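Local coordinates for protein Amuc_1100 (Akkermansia muciniphila, PDB 6KNY) that is of unknown function and, in its full-length form, is probably anchored in a membrane by a transmembrane helix that this construct lacks, at residues E176-G181 / F266-L271. Residues are numbered along the deposited sequence; the frame is centred on the assembly and turned at random. Where two conformers were deposited one is given.
Sequences EIAFQG and FVQVSL
Ile177 and Phe179 pair with Val269 and Val267 across two antiparallel strands of a mixed sheet, their axes 4.7 Å apart, each residue giving and accepting one backbone hydrogen bond. The bonds given by Val269 N and Val267 N are nearly straight, the other two bend somewhat more, and between them Ala178 faces Gln268 as a non-hydrogen-bonded pair, its CA making a CA-H...O contact with Val267 O.

On the face that carries Ile177, Phe179, Val267 and Val269, the Phe179 ring lies against its own cross-strand partner. Its CG takes the position between backbone N and carbonyl carbon (chi1 52°), which brings the ring alongside Val267, which points the same way. Val267 CB sits over one ring face, toward the rim, as a CH-pi contact 3.9 Å from the centroid, while CG1 and CG2 reach CZ and CE1. Ile177 CG2 meets the ring edge in plane, and Ile177 CD1 lies 4.4 Å from Leu271 CD1. Helix 183-194 packs on this face through Ala189, Val186 and Ile193. An alanine in place of Phe179 would probably leave Val267 CB without the ring face it rests on and open a gap beside Ala189.

The other face is more polar. Ala178 CB touches Gln268 OE1 at 3.7 Å and, less closely, Phe266 CE2. Gln268 OE1 accepts a hydrogen bond from Lys144 of strand 141-146, whose ammonium also makes a long, weak ion pair with Glu176 OE1. The strand pair is thus two-sided: apolar packing joins sheet to helix on one face, while on the other the Gln268 amide and, more weakly, the Glu176 carboxylate meet Lys144 beside the Ala178-Phe266 contact.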
loop_
_atom_site.group_PDB
_atom_site.type_symbol
_atom_site.label_atom_id
_atom_site.label_comp_id
_atom_site.label_asym_id
_atom_site.label_seq_id
_atom_site.Cartn_x
_atom_site.Cartn_y
_atom_site.Cartn_z
ATOM N N GLU A 176 0.373 -7.513 -2.185
ATOM C CA GLU A 176 -0.506 -8.416 -1.457
ATOM C C GLU A 176 -0.488 -8.021 0.005
ATOM O O GLU A 176 0.573 -7.718 0.553
ATOM C CB GLU A 176 -0.047 -9.881 -1.554
ATOM C CG GLU A 176 0.179 -10.424 -2.946
ATOM C CD GLU A 176 0.662 -11.882 -2.898
ATOM O OE1 GLU A 176 0.505 -12.533 -1.839
ATOM O OE2 GLU A 176 1.217 -12.364 -3.907
ATOM N N ILE A 177 -1.643 -8.069 0.648
ATOM C CA ILE A 177 -1.732 -7.845 2.082
ATOM C C ILE A 177 -2.512 -8.995 2.702
ATOM O O ILE A 177 -3.553 -9.408 2.178
ATOM C CB ILE A 177 -2.384 -6.494 2.416
ATOM C CG1 ILE A 177 -1.645 -5.362 1.690
ATOM C CG2 ILE A 177 -2.395 -6.277 3.922
ATOM C CD1 ILE A 177 -2.110 -3.972 2.083
ATOM N N ALA A 178 -1.989 -9.526 3.803
ATOM C CA ALA A 178 -2.658 -10.547 4.586
ATOM C C ALA A 178 -2.871 -9.983 5.982
ATOM O O ALA A 178 -1.958 -9.371 6.558
ATOM C CB ALA A 178 -1.827 -11.834 4.636
ATOM N N PHE A 179 -4.078 -10.156 6.507
ATOM C CA PHE A 179 -4.383 -9.712 7.858
ATOM C C PHE A 179 -5.470 -10.617 8.406
ATOM O O PHE A 179 -5.999 -11.481 7.696
ATOM C CB PHE A 179 -4.824 -8.244 7.908
ATOM C CG PHE A 179 -5.942 -7.902 6.953
ATOM C CD1 PHE A 179 -7.265 -8.111 7.299
ATOM C CD2 PHE A 179 -5.662 -7.354 5.710
ATOM C CE1 PHE A 179 -8.297 -7.782 6.421
ATOM C CE2 PHE A 179 -6.674 -7.020 4.827
ATOM C CZ PHE A 179 -8.003 -7.237 5.181
ATOM N N GLN A 180 -5.797 -10.413 9.681
ATOM C CA GLN A 180 -6.845 -11.200 10.303
ATOM C C GLN A 180 -7.472 -10.410 11.436
ATOM O O GLN A 180 -6.836 -9.548 12.045
ATOM C CB GLN A 180 -6.313 -12.558 10.802
ATOM C CG GLN A 180 -5.501 -12.522 12.068
ATOM C CD GLN A 180 -5.511 -13.877 12.801
ATOM O OE1 GLN A 180 -6.535 -14.295 13.343
ATOM N NE2 GLN A 180 -4.373 -14.563 12.804
ATOM N N GLY A 181 -8.736 -10.710 11.701
ATOM C CA GLY A 181 -9.467 -10.058 12.769
ATOM C C GLY A 181 -10.847 -10.660 12.839
ATOM O O GLY A 181 -11.164 -11.615 12.121
ATOM N N PHE A 266 -9.422 -14.740 8.299
ATOM C CA PHE A 266 -8.151 -14.449 7.649
ATOM C C PHE A 266 -8.411 -13.963 6.229
ATOM O O PHE A 266 -9.200 -14.578 5.499
ATOM C CB PHE A 266 -7.269 -15.693 7.658
ATOM C CG PHE A 266 -6.123 -15.660 6.677
ATOM C CD1 PHE A 266 -6.283 -16.118 5.368
ATOM C CD2 PHE A 266 -4.871 -15.202 7.072
ATOM C CE1 PHE A 266 -5.220 -16.101 4.471
ATOM C CE2 PHE A 266 -3.800 -15.187 6.186
ATOM C CZ PHE A 266 -3.971 -15.637 4.885
ATOM N N VAL A 267 -7.770 -12.871 5.869
ATOM C CA VAL A 267 -7.883 -12.270 4.563
ATOM C C VAL A 267 -6.551 -12.091 3.896
ATOM O O VAL A 267 -5.622 -11.670 4.486
ATOM C CB VAL A 267 -8.519 -10.882 4.613
ATOM C CG1 VAL A 267 -8.640 -10.280 3.231
ATOM C CG2 VAL A 267 -9.867 -10.932 5.258
ATOM N N GLN A 268 -6.518 -12.407 2.627
ATOM C CA GLN A 268 -5.380 -12.198 1.799
ATOM C C GLN A 268 -5.891 -11.634 0.501
ATOM O O GLN A 268 -6.673 -12.247 -0.185
ATOM C CB GLN A 268 -4.567 -13.436 1.584
ATOM C CG GLN A 268 -3.230 -13.065 1.011
ATOM C CD GLN A 268 -2.240 -14.195 0.991
ATOM O OE1 GLN A 268 -1.488 -14.405 1.941
ATOM N NE2 GLN A 268 -2.228 -14.929 -0.101
ATOM N N VAL A 269 -5.454 -10.430 0.205
ATOM C CA VAL A 269 -5.872 -9.729 -0.986
ATOM C C VAL A 269 -4.719 -9.293 -1.879
ATOM O O VAL A 269 -3.705 -8.869 -1.397
ATOM C CB VAL A 269 -6.778 -8.533 -0.640
ATOM C CG1 VAL A 269 -6.064 -7.537 0.224
ATOM C CG2 VAL A 269 -7.249 -7.850 -1.889
ATOM N N SER A 270 -4.951 -9.486 -3.173
ATOM C CA SER A 270 -4.010 -9.088 -4.211
ATOM C C SER A 270 -4.521 -7.793 -4.821
ATOM O O SER A 270 -5.660 -7.739 -5.301
ATOM C CB SER A 270 -3.897 -10.186 -5.267
ATOM O OG SER A 270 -2.958 -9.859 -6.261
ATOM N N LEU A 271 -3.689 -6.752 -4.802
ATOM C CA LEU A 271 -4.103 -5.441 -5.260
ATOM C C LEU A 271 -3.214 -4.973 -6.399
ATOM O O LEU A 271 -2.050 -5.379 -6.516
ATOM C CB LEU A 271 -4.048 -4.442 -4.107
ATOM C CG LEU A 271 -4.923 -4.824 -2.902
ATOM C CD1 LEU A 271 -4.484 -4.048 -1.673
ATOM C CD2 LEU A 271 -6.395 -4.566 -3.189
#